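AvmM (Streptomyces sp. NBRC 109436, PDB 7FE6) catalyses macrocyclization in alchivemycin A biosynthesis through dehydration and Michael-type addition. Local coordinates at residues A[23-31]-A[42-51]. Residues are numbered along the deposited sequence; the frame is centred on the assembly and turned at random.
Sequences NIVADFIGV and EFSVFYTNRG
From I24 opposite N49 to I29 opposite S44, strand 24-29 and residues 42-49 of strand 40-49 run antiparallel, their three hydrogen-bonded pairs (V25–T48, D27–F46, I29–S44) alternating with the non-hydrogen-bonded pairs I24–N49, A26–Y47 and F28–V45. The ladder is extended past the strand end by R50 N, which donates to N23 O at 2.8 Å. As in regular antiparallel pairing, successive residues point to opposite faces, and here the two differ in character. On the face of D27, I29 and F46, the phenyl ring of F46 bridges two neighbours: its CE2 meets D27 CB at 3.5 Å, while I29 CG1 reaches CE1 at the ring edge, also 3.5 Å away. A chi1 of 33°, well short of the staggered +60°, leaves the F46 ring leaning over the partner strand, with D27 O over one face near its rim. Further along, V25 CG2 packs on R50 CG (3.6 Å), the two side chains crossing at about a right angle. R50 belongs to the pocket of bound alchivemycin A, and its NH1 is hydrogen-bonded to L182 O of the second subunit. The opposite face is apolar around A26, F28 and V45, where V45 CG2 makes an off-centre CH-pi contact with the F28 ring; it meets a polar group where I24 CD1 touches N49 OD1 at 3.4 Å. That same oxygen accepts from G51 N, an Asx turn where the chain leaves the strand, while N49 ND2 is hydrogen-bonded to Y53 O and L130 O. Strand 135-144 continues the sheet beyond 40-49; I24, A26, F28 and V45 pack against strand 153-162 of the other sheet, whereas D27 and I29 meet the second subunit.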
ATOM      1  N   ASN A  23     -14.253  -2.443   8.367  1.00 63.66           N
ATOM      2  CA  ASN A  23     -13.491  -3.673   8.510  1.00 62.00           C
ATOM      3  C   ASN A  23     -13.230  -4.338   7.165  1.00 58.62           C
ATOM      4  O   ASN A  23     -12.348  -5.199   7.079  1.00 56.51           O
ATOM      5  CB  ASN A  23     -14.233  -4.638   9.436  1.00 64.47           C
ATOM      6  CG  ASN A  23     -14.007  -4.340  10.910  1.00 65.65           C
ATOM      7  OD1 ASN A  23     -12.969  -3.802  11.298  1.00 64.25           O
ATOM      8  ND2 ASN A  23     -14.985  -4.697  11.739  1.00 67.78           N
ATOM      9  N   ILE A  24     -13.980  -3.969   6.128  1.00 59.14           N
ATOM     10  CA  ILE A  24     -13.791  -4.479   4.775  1.00 57.43           C
ATOM     11  C   ILE A  24     -12.955  -3.431   4.048  1.00 57.60           C
ATOM     12  O   ILE A  24     -13.486  -2.414   3.581  1.00 57.75           O
ATOM     13  CB  ILE A  24     -15.123  -4.722   4.054  1.00 56.13           C
ATOM     14  CG1 ILE A  24     -16.135  -5.408   4.970  1.00 60.90           C
ATOM     15  CG2 ILE A  24     -14.890  -5.588   2.833  1.00 52.89           C
ATOM     16  CD1 ILE A  24     -15.679  -6.773   5.520  1.00 61.89           C
ATOM     17  N   VAL A  25     -11.650  -3.686   3.949  1.00 53.20           N
ATOM     18  CA  VAL A  25     -10.688  -2.733   3.407  1.00 55.42           C
ATOM     19  C   VAL A  25     -10.257  -3.185   2.002  1.00 53.26           C
ATOM     20  O   VAL A  25     -10.548  -4.294   1.570  1.00 53.99           O
ATOM     21  CB  VAL A  25      -9.475  -2.573   4.351  1.00 59.22           C
ATOM     22  CG1 VAL A  25      -9.973  -2.313   5.780  1.00 59.09           C
ATOM     23  CG2 VAL A  25      -8.596  -3.823   4.322  1.00 47.82           C
ATOM     24  N   ALA A  26      -9.526  -2.322   1.295  1.00 53.27           N
ATOM     25  CA  ALA A  26      -9.019  -2.679  -0.028  1.00 50.83           C
ATOM     26  C   ALA A  26      -7.573  -2.206  -0.214  1.00 49.53           C
ATOM     27  O   ALA A  26      -7.168  -1.164   0.308  1.00 48.09           O
ATOM     28  CB  ALA A  26      -9.897  -2.095  -1.128  1.00 48.48           C
ATOM     29  N   ASP A  27      -6.808  -2.961  -1.011  1.00 43.51           N
ATOM     30  CA  ASP A  27      -5.419  -2.624  -1.297  1.00 43.55           C
ATOM     31  C   ASP A  27      -5.141  -2.667  -2.797  1.00 44.16           C
ATOM     32  O   ASP A  27      -5.710  -3.486  -3.530  1.00 43.26           O
ATOM     33  CB  ASP A  27      -4.450  -3.556  -0.578  1.00 41.57           C
ATOM     34  CG  ASP A  27      -4.595  -3.467   0.919  1.00 45.45           C
ATOM     35  OD1 ASP A  27      -4.448  -2.355   1.461  1.00 46.68           O
ATOM     36  OD2 ASP A  27      -4.831  -4.505   1.567  1.00 48.30           O
ATOM     37  N   PHE A  28      -4.263  -1.764  -3.246  1.00 42.60           N
ATOM     38  CA  PHE A  28      -3.794  -1.710  -4.623  1.00 39.30           C
ATOM     39  C   PHE A  28      -2.373  -2.256  -4.722  1.00 39.68           C
ATOM     40  O   PHE A  28      -1.547  -2.073  -3.819  1.00 40.79           O
ATOM     41  CB  PHE A  28      -3.819  -0.269  -5.157  1.00 38.31           C
ATOM     42  CG  PHE A  28      -5.202   0.278  -5.432  1.00 42.42           C
ATOM     43  CD1 PHE A  28      -5.895  -0.087  -6.585  1.00 40.90           C
ATOM     44  CD2 PHE A  28      -5.781   1.211  -4.588  1.00 44.29           C
ATOM     45  CE1 PHE A  28      -7.143   0.437  -6.862  1.00 43.27           C
ATOM     46  CE2 PHE A  28      -7.058   1.737  -4.873  1.00 45.79           C
ATOM     47  CZ  PHE A  28      -7.729   1.338  -5.999  1.00 44.70           C
ATOM     48  N   ILE A  29      -2.081  -2.915  -5.843  1.00 38.18           N
ATOM     49  CA  ILE A  29      -0.726  -3.342  -6.183  1.00 37.83           C
ATOM     50  C   ILE A  29      -0.459  -2.943  -7.626  1.00 40.23           C
ATOM     51  O   ILE A  29      -1.250  -3.277  -8.514  1.00 40.54           O
ATOM     52  CB  ILE A  29      -0.521  -4.864  -6.023  1.00 39.87           C
ATOM     53  CG1 ILE A  29      -0.603  -5.293  -4.556  1.00 39.82           C
ATOM     54  CG2 ILE A  29       0.846  -5.276  -6.584  1.00 39.99           C
ATOM     55  CD1 ILE A  29       0.569  -4.802  -3.699  1.00 38.15           C
ATOM     56  N   GLY A  30       0.644  -2.220  -7.864  1.00 38.60           N
ATOM     57  CA  GLY A  30       1.114  -1.988  -9.211  1.00 36.04           C
ATOM     58  C   GLY A  30       0.440  -0.863  -9.960  1.00 38.25           C
ATOM     59  O   GLY A  30       0.598  -0.777 -11.181  1.00 38.69           O
ATOM     60  N   VAL A  31      -0.311  -0.004  -9.278  1.00 36.68           N
ATOM     61  CA  VAL A  31      -0.864   1.205  -9.886  1.00 38.54           C
ATOM     62  C   VAL A  31       0.259   2.216 -10.119  1.00 39.24           C
ATOM     63  O   VAL A  31       0.903   2.652  -9.153  1.00 40.98           O
ATOM     64  CB  VAL A  31      -1.952   1.827  -8.998  1.00 39.96           C
ATOM     65  CG1 VAL A  31      -2.616   3.015  -9.727  1.00 39.78           C
ATOM     66  CG2 VAL A  31      -2.973   0.779  -8.625  1.00 39.62           C
ATOM     67  N   GLU A  42      -1.754  -2.942 -16.306  1.00 46.51           N
ATOM     68  CA  GLU A  42      -2.407  -3.951 -15.492  1.00 42.32           C
ATOM     69  C   GLU A  42      -1.998  -3.716 -14.051  1.00 40.35           C
ATOM     70  O   GLU A  42      -0.818  -3.531 -13.768  1.00 43.13           O
ATOM     71  CB  GLU A  42      -2.007  -5.363 -15.921  1.00 44.57           C
ATOM     72  CG  GLU A  42      -2.672  -6.479 -15.098  1.00 41.89           C
ATOM     73  CD  GLU A  42      -2.571  -7.856 -15.764  1.00 47.12           C
ATOM     74  OE1 GLU A  42      -2.375  -7.921 -17.014  1.00 41.21           O
ATOM     75  OE2 GLU A  42      -2.700  -8.880 -15.025  1.00 47.51           O
ATOM     76  N   PHE A  43      -2.969  -3.713 -13.150  1.00 41.65           N
ATOM     77  CA  PHE A  43      -2.725  -3.673 -11.714  1.00 41.73           C
ATOM     78  C   PHE A  43      -3.666  -4.671 -11.047  1.00 40.56           C
ATOM     79  O   PHE A  43      -4.478  -5.329 -11.700  1.00 39.72           O
ATOM     80  CB  PHE A  43      -2.896  -2.262 -11.125  1.00 39.10           C
ATOM     81  CG  PHE A  43      -4.283  -1.694 -11.284  1.00 43.12           C
ATOM     82  CD1 PHE A  43      -4.629  -0.973 -12.424  1.00 42.71           C
ATOM     83  CD2 PHE A  43      -5.257  -1.907 -10.312  1.00 42.95           C
ATOM     84  CE1 PHE A  43      -5.904  -0.460 -12.579  1.00 42.27           C
ATOM     85  CE2 PHE A  43      -6.525  -1.385 -10.458  1.00 43.59           C
ATOM     86  CZ  PHE A  43      -6.849  -0.660 -11.607  1.00 42.81           C
ATOM     87  N   SER A  44      -3.502  -4.841  -9.746  1.00 37.33           N
ATOM     88  CA  SER A  44      -4.396  -5.693  -9.001  1.00 40.67           C
ATOM     89  C   SER A  44      -4.947  -4.901  -7.828  1.00 41.58           C
ATOM     90  O   SER A  44      -4.360  -3.917  -7.375  1.00 38.99           O
ATOM     91  CB  SER A  44      -3.731  -7.013  -8.547  1.00 40.99           C
ATOM     92  OG  SER A  44      -2.892  -6.864  -7.419  1.00 44.01           O
ATOM     93  N   VAL A  45      -6.131  -5.300  -7.397  1.00 41.50           N
ATOM     94  CA  VAL A  45      -6.801  -4.684  -6.266  1.00 42.03           C
ATOM     95  C   VAL A  45      -7.584  -5.797  -5.585  1.00 44.05           C
ATOM     96  O   VAL A  45      -8.123  -6.687  -6.251  1.00 47.91           O
ATOM     97  CB  VAL A  45      -7.686  -3.489  -6.724  1.00 43.68           C
ATOM     98  CG1 VAL A  45      -8.568  -3.872  -7.926  1.00 40.44           C
ATOM     99  CG2 VAL A  45      -8.543  -2.917  -5.577  1.00 42.79           C
ATOM    100  N   PHE A  46      -7.627  -5.773  -4.261  1.00 42.78           N
ATOM    101  CA  PHE A  46      -8.238  -6.877  -3.547  1.00 43.76           C
ATOM    102  C   PHE A  46      -8.881  -6.336  -2.281  1.00 47.02           C
ATOM    103  O   PHE A  46      -8.365  -5.398  -1.668  1.00 46.17           O
ATOM    104  CB  PHE A  46      -7.220  -7.990  -3.224  1.00 46.67           C
ATOM    105  CG  PHE A  46      -5.802  -7.501  -2.946  1.00 45.69           C
ATOM    106  CD1 PHE A  46      -4.931  -7.212  -3.991  1.00 42.62           C
ATOM    107  CD2 PHE A  46      -5.335  -7.388  -1.633  1.00 45.24           C
ATOM    108  CE1 PHE A  46      -3.640  -6.767  -3.747  1.00 43.74           C
ATOM    109  CE2 PHE A  46      -4.037  -6.951  -1.366  1.00 44.94           C
ATOM    110  CZ  PHE A  46      -3.177  -6.644  -2.427  1.00 44.20           C
ATOM    111  N   TYR A  47     -10.017  -6.904  -1.901  1.00 47.71           N
ATOM    112  CA  TYR A  47     -10.667  -6.489  -0.666  1.00 49.11           C
ATOM    113  C   TYR A  47     -10.619  -7.630   0.339  1.00 49.26           C
ATOM    114  O   TYR A  47     -10.763  -8.800  -0.032  1.00 48.65           O
ATOM    115  CB  TYR A  47     -12.100  -5.994  -0.921  1.00 46.48           C
ATOM    116  CG  TYR A  47     -13.074  -6.954  -1.586  1.00 50.35           C
ATOM    117  CD1 TYR A  47     -13.152  -7.047  -2.987  1.00 49.49           C
ATOM    118  CD2 TYR A  47     -13.974  -7.713  -0.821  1.00 50.43           C
ATOM    119  CE1 TYR A  47     -14.067  -7.904  -3.613  1.00 50.13           C
ATOM    120  CE2 TYR A  47     -14.891  -8.571  -1.429  1.00 53.45           C
ATOM    121  CZ  TYR A  47     -14.932  -8.660  -2.832  1.00 54.84           C
ATOM    122  OH  TYR A  47     -15.831  -9.498  -3.435  1.00 52.32           O
ATOM    123  N   THR A  48     -10.378  -7.281   1.611  1.00 51.00           N
ATOM    124  CA  THR A  48     -10.070  -8.240   2.666  1.00 50.77           C
ATOM    125  C   THR A  48     -10.973  -7.990   3.862  1.00 52.33           C
ATOM    126  O   THR A  48     -11.182  -6.838   4.257  1.00 50.66           O
ATOM    127  CB  THR A  48      -8.612  -8.142   3.126  1.00 52.88           C
ATOM    128  OG1 THR A  48      -7.726  -8.384   2.027  1.00 54.54           O
ATOM    129  CG2 THR A  48      -8.320  -9.142   4.269  1.00 52.77           C
ATOM    130  N   ASN A  49     -11.517  -9.070   4.432  1.00 51.01           N
ATOM    131  CA  ASN A  49     -12.343  -8.939   5.629  1.00 55.23           C
ATOM    132  C   ASN A  49     -11.410  -8.887   6.833  1.00 60.10           C
ATOM    133  O   ASN A  49     -10.916  -9.919   7.306  1.00 59.88           O
ATOM    134  CB  ASN A  49     -13.356 -10.071   5.750  1.00 57.20           C
ATOM    135  CG  ASN A  49     -14.406  -9.794   6.822  1.00 62.13           C
ATOM    136  OD1 ASN A  49     -14.229  -8.913   7.657  1.00 64.07           O
ATOM    137  ND2 ASN A  49     -15.506 -10.541   6.795  1.00 63.77           N
ATOM    138  N   ARG A  50     -11.136  -7.669   7.304  1.00 60.31           N
ATOM    139  CA  ARG A  50     -10.379  -7.440   8.520  1.00 56.37           C
ATOM    140  C   ARG A  50     -11.242  -7.491   9.771  1.00 59.63           C
ATOM    141  O   ARG A  50     -10.709  -7.374  10.872  1.00 60.55           O
ATOM    142  CB  ARG A  50      -9.699  -6.084   8.435  1.00 52.74           C
ATOM    143  CG  ARG A  50      -8.784  -5.929   7.254  1.00 52.96           C
ATOM    144  CD  ARG A  50      -7.475  -6.667   7.486  1.00 54.33           C
ATOM    145  NE  ARG A  50      -6.451  -6.344   6.505  1.00 52.27           N
ATOM    146  CZ  ARG A  50      -5.498  -7.189   6.130  1.00 53.18           C
ATOM    147  NH1 ARG A  50      -5.449  -8.413   6.646  1.00 53.69           N
ATOM    148  NH2 ARG A  50      -4.616  -6.822   5.215  1.00 54.28           N
ATOM    149  N   GLY A  51     -12.551  -7.666   9.630  1.00 62.42           N
ATOM    150  CA  GLY A  51     -13.457  -7.816  10.747  1.00 65.20           C
ATOM    151  C   GLY A  51     -13.748  -9.272  11.035  1.00 67.78           C
ATOM    152  O   GLY A  51     -13.040 -10.178  10.583  1.00 68.88           O
TER